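Local coordinates for GTP pyrophosphokinase (Streptococcus pneumoniae, PDB 2BE3), which probably transfers pyrophosphate from ATP to GTP or GDP, making the stringent-response alarmone (p)ppGpp, as other RelA/SpoT-family synthetases do, at residues D101-Y110 and S121-T129. Numbering follows the deposited sequence.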
loop_
_atom_site.group_PDB
_atom_site.type_symbol
_atom_site.label_atom_id
_atom_site.label_comp_id
_atom_site.label_asym_id
_atom_site.label_seq_id
_atom_site.Cartn_x
_atom_site.Cartn_y
_atom_site.Cartn_z
ATOM N N ASP A 101 -8.369 -7.692 2.907
ATOM C CA ASP A 101 -8.072 -6.889 1.719
ATOM C C ASP A 101 -7.833 -7.771 0.485
ATOM O O ASP A 101 -7.367 -7.307 -0.564
ATOM C CB ASP A 101 -6.880 -5.941 1.968
ATOM C CG ASP A 101 -5.585 -6.684 2.223
ATOM O OD1 ASP A 101 -5.625 -7.902 2.504
ATOM O OD2 ASP A 101 -4.507 -6.049 2.162
HETATM N N MSE A 102 -8.141 -9.049 0.621
HETATM C CA MSE A 102 -8.020 -9.974 -0.498
HETATM C C MSE A 102 -8.943 -11.155 -0.291
HETATM O O MSE A 102 -9.389 -11.449 0.831
HETATM C CB MSE A 102 -6.570 -10.464 -0.650
HETATM C CG MSE A 102 -6.054 -11.166 0.582
HETATM SE SE MSE A 102 -4.153 -11.677 0.472
HETATM C CE MSE A 102 -3.219 -9.819 0.317
ATOM N N ARG A 103 -9.213 -11.846 -1.381
ATOM C CA ARG A 103 -10.006 -13.047 -1.316
ATOM C C ARG A 103 -9.197 -14.121 -1.994
ATOM O O ARG A 103 -8.804 -13.965 -3.155
ATOM C CB ARG A 103 -11.358 -12.841 -1.989
ATOM C CG ARG A 103 -12.180 -14.108 -2.077
ATOM C CD ARG A 103 -13.613 -13.826 -2.486
ATOM N NE ARG A 103 -13.758 -13.668 -3.933
ATOM C CZ ARG A 103 -14.379 -14.552 -4.724
ATOM N NH1 ARG A 103 -14.907 -15.665 -4.195
ATOM N NH2 ARG A 103 -14.477 -14.333 -6.045
ATOM N N ILE A 104 -8.935 -15.198 -1.254
ATOM C CA ILE A 104 -8.134 -16.314 -1.756
ATOM C C ILE A 104 -9.010 -17.176 -2.628
ATOM O O ILE A 104 -9.932 -17.797 -2.133
ATOM C CB ILE A 104 -7.489 -17.141 -0.611
ATOM C CG1 ILE A 104 -6.434 -16.287 0.078
ATOM C CG2 ILE A 104 -6.865 -18.454 -1.137
ATOM C CD1 ILE A 104 -5.875 -16.898 1.306
ATOM N N ILE A 105 -8.737 -17.210 -3.928
ATOM C CA ILE A 105 -9.594 -17.988 -4.806
ATOM C C ILE A 105 -9.027 -19.358 -5.203
ATOM O O ILE A 105 -9.760 -20.208 -5.617
ATOM C CB ILE A 105 -10.104 -17.168 -6.035
ATOM C CG1 ILE A 105 -8.943 -16.780 -6.910
ATOM C CG2 ILE A 105 -10.862 -15.893 -5.571
ATOM C CD1 ILE A 105 -9.288 -16.865 -8.312
ATOM N N GLN A 106 -7.727 -19.582 -5.075
ATOM C CA GLN A 106 -7.168 -20.878 -5.420
ATOM C C GLN A 106 -5.816 -21.056 -4.761
ATOM O O GLN A 106 -5.032 -20.136 -4.683
ATOM C CB GLN A 106 -7.036 -21.019 -6.937
ATOM C CG GLN A 106 -6.246 -22.208 -7.349
ATOM C CD GLN A 106 -6.352 -22.516 -8.823
ATOM O OE1 GLN A 106 -6.284 -21.628 -9.676
ATOM N NE2 GLN A 106 -6.506 -23.798 -9.137
ATOM N N GLU A 107 -5.547 -22.255 -4.290
ATOM C CA GLU A 107 -4.242 -22.593 -3.744
ATOM C C GLU A 107 -3.668 -23.790 -4.479
ATOM O O GLU A 107 -4.389 -24.702 -4.823
ATOM C CB GLU A 107 -4.374 -22.900 -2.261
ATOM C CG GLU A 107 -4.436 -21.678 -1.419
ATOM C CD GLU A 107 -4.799 -21.996 -0.001
ATOM O OE1 GLU A 107 -4.073 -22.784 0.650
ATOM O OE2 GLU A 107 -5.806 -21.456 0.488
ATOM N N ARG A 108 -2.363 -23.791 -4.722
ATOM C CA ARG A 108 -1.735 -24.928 -5.357
ATOM C C ARG A 108 -0.467 -25.325 -4.629
ATOM O O ARG A 108 0.502 -24.550 -4.548
ATOM C CB ARG A 108 -1.342 -24.589 -6.776
ATOM C CG ARG A 108 -2.456 -24.328 -7.698
ATOM C CD ARG A 108 -1.939 -24.696 -9.052
ATOM N NE ARG A 108 -2.751 -24.167 -10.134
ATOM C CZ ARG A 108 -2.520 -22.985 -10.695
ATOM N NH1 ARG A 108 -1.493 -22.238 -10.257
ATOM N NH2 ARG A 108 -3.314 -22.559 -11.685
ATOM N N ASP A 109 -0.470 -26.562 -4.161
ATOM C CA ASP A 109 0.551 -27.064 -3.311
ATOM C C ASP A 109 1.532 -27.944 -4.078
ATOM O O ASP A 109 1.342 -29.163 -4.172
ATOM C CB ASP A 109 -0.095 -27.844 -2.152
ATOM C CG ASP A 109 0.912 -28.240 -1.098
ATOM O OD1 ASP A 109 2.093 -27.860 -1.226
ATOM O OD2 ASP A 109 0.540 -28.937 -0.148
ATOM N N TYR A 110 2.587 -27.330 -4.601
ATOM C CA TYR A 110 3.636 -28.075 -5.303
ATOM C C TYR A 110 4.781 -28.387 -4.377
ATOM O O TYR A 110 5.881 -28.615 -4.824
ATOM C CB TYR A 110 4.179 -27.295 -6.518
ATOM C CG TYR A 110 3.117 -27.082 -7.541
ATOM C CD1 TYR A 110 2.544 -28.166 -8.204
ATOM C CD2 TYR A 110 2.654 -25.805 -7.823
ATOM C CE1 TYR A 110 1.540 -27.970 -9.134
ATOM C CE2 TYR A 110 1.658 -25.603 -8.745
ATOM C CZ TYR A 110 1.111 -26.679 -9.395
ATOM O OH TYR A 110 0.097 -26.465 -10.290
ATOM N N SER A 121 6.975 -25.322 -4.812
ATOM C CA SER A 121 6.501 -23.975 -4.506
ATOM C C SER A 121 5.069 -24.067 -4.006
ATOM O O SER A 121 4.439 -25.121 -4.100
ATOM C CB SER A 121 6.529 -23.111 -5.762
ATOM O OG SER A 121 6.406 -21.746 -5.435
ATOM N N TYR A 122 4.549 -22.981 -3.457
ATOM C CA TYR A 122 3.163 -22.992 -3.052
ATOM C C TYR A 122 2.543 -21.716 -3.617
ATOM O O TYR A 122 3.091 -20.638 -3.428
ATOM C CB TYR A 122 3.044 -23.044 -1.523
ATOM C CG TYR A 122 1.643 -23.377 -1.022
ATOM C CD1 TYR A 122 1.325 -24.676 -0.611
ATOM C CD2 TYR A 122 0.643 -22.391 -0.947
ATOM C CE1 TYR A 122 0.072 -24.977 -0.127
ATOM C CE2 TYR A 122 -0.635 -22.695 -0.483
ATOM C CZ TYR A 122 -0.904 -23.985 -0.072
ATOM O OH TYR A 122 -2.139 -24.327 0.397
ATOM N N HIS A 123 1.445 -21.859 -4.350
ATOM C CA HIS A 123 0.819 -20.752 -5.074
ATOM C C HIS A 123 -0.471 -20.366 -4.390
ATOM O O HIS A 123 -1.309 -21.211 -4.126
ATOM C CB HIS A 123 0.530 -21.132 -6.535
ATOM C CG HIS A 123 1.757 -21.514 -7.320
ATOM N ND1 HIS A 123 1.736 -21.723 -8.682
ATOM C CD2 HIS A 123 3.032 -21.764 -6.926
ATOM C CE1 HIS A 123 2.947 -22.047 -9.098
ATOM N NE2 HIS A 123 3.751 -22.090 -8.051
ATOM N N VAL A 124 -0.611 -19.103 -4.044
ATOM C CA VAL A 124 -1.900 -18.613 -3.669
ATOM C C VAL A 124 -2.364 -17.520 -4.625
ATOM O O VAL A 124 -1.678 -16.506 -4.797
ATOM C CB VAL A 124 -2.108 -18.460 -2.102
ATOM C CG1 VAL A 124 -0.888 -18.764 -1.312
ATOM C CG2 VAL A 124 -2.940 -17.245 -1.662
ATOM N N VAL A 125 -3.483 -17.789 -5.307
ATOM C CA VAL A 125 -4.083 -16.823 -6.223
ATOM C C VAL A 125 -5.174 -16.044 -5.508
ATOM O O VAL A 125 -6.017 -16.639 -4.857
ATOM C CB VAL A 125 -4.632 -17.497 -7.499
ATOM C CG1 VAL A 125 -5.202 -16.442 -8.462
ATOM C CG2 VAL A 125 -3.508 -18.334 -8.195
ATOM N N VAL A 126 -5.131 -14.716 -5.574
ATOM C CA VAL A 126 -6.045 -13.908 -4.776
ATOM C C VAL A 126 -6.756 -12.902 -5.660
ATOM O O VAL A 126 -6.234 -12.527 -6.706
ATOM C CB VAL A 126 -5.366 -13.163 -3.564
ATOM C CG1 VAL A 126 -4.616 -14.151 -2.576
ATOM C CG2 VAL A 126 -4.440 -12.041 -4.026
ATOM N N GLU A 127 -7.960 -12.513 -5.262
ATOM C CA GLU A 127 -8.581 -11.329 -5.813
ATOM C C GLU A 127 -8.169 -10.171 -4.932
ATOM O O GLU A 127 -8.249 -10.254 -3.699
ATOM C CB GLU A 127 -10.084 -11.449 -5.846
ATOM C CG GLU A 127 -10.530 -12.184 -7.023
ATOM C CD GLU A 127 -12.005 -12.512 -6.999
ATOM O OE1 GLU A 127 -12.749 -12.017 -6.097
ATOM O OE2 GLU A 127 -12.412 -13.274 -7.910
ATOM N N TYR A 128 -7.680 -9.117 -5.585
ATOM C CA TYR A 128 -7.193 -7.925 -4.906
ATOM C C TYR A 128 -7.801 -6.721 -5.619
ATOM O O TYR A 128 -7.748 -6.611 -6.847
ATOM C CB TYR A 128 -5.654 -7.894 -4.904
ATOM C CG TYR A 128 -5.070 -6.779 -4.069
ATOM C CD1 TYR A 128 -5.002 -6.889 -2.676
ATOM C CD2 TYR A 128 -4.611 -5.590 -4.672
ATOM C CE1 TYR A 128 -4.485 -5.863 -1.901
ATOM C CE2 TYR A 128 -4.115 -4.543 -3.901
ATOM C CZ TYR A 128 -4.043 -4.689 -2.517
ATOM O OH TYR A 128 -3.536 -3.665 -1.738
ATOM N N THR A 129 -8.417 -5.837 -4.847
ATOM C CA THR A 129 -9.012 -4.617 -5.394
ATOM C C THR A 129 -8.117 -3.407 -5.129
ATOM O O THR A 129 -7.700 -3.162 -3.995
ATOM C CB THR A 129 -10.412 -4.396 -4.803
ATOM O OG1 THR A 129 -11.189 -5.529 -5.163
ATOM C CG2 THR A 129 -11.098 -3.106 -5.381
HETATM O O HOH W 1 -8.252 -5.028 -1.733
#
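A classic beta bulge interrupts the antiparallel pairing of strand 102-109, one of two edge strands within this chain, with strand 122-129 in the mixed sheet of this RelA/SpoT-type domain. Ile-105 N and Gln-106 N both turn to Val-125 O, the first at 2.9 Å and the second by a weak bond, while Val-125 N returns a bond to Gln-106 O. The register therefore slips by one residue between the non-hydrogen-bonded pair Ile-104/Val-126 and the hydrogen-bonded pair Gln-106/Val-125.

On the face carrying Arg-103, its NE and, more weakly, NH2 converge on Glu-127 OE1, each at 2.9 Å, in a salt bridge. The carboxylate is turned 63° from the guanidinium, and NE reaches OE1 from above the carboxylate plane. Ile-105 CG2 sits 3.8 Å above the plane of the guanidinium. Farther along, the edge of Tyr-110 meets the face of His-123 in a T-shaped stack, ring centroids 5.1 Å apart.

The other face, toward helix 89-97, holds Ile-104 CG1 against Val-124 CG2 and Val-126 CG1. Tyr-122, its ring swung away from the backbone N (chi1 -167°), donates a hydrogen bond from OH to Glu-107 OE1; His-97 NE2 is hydrogen-bonded to Glu-107 OE2. With a partner at each oxygen, this carboxylate is probably held in its rotation and its negative charge eased.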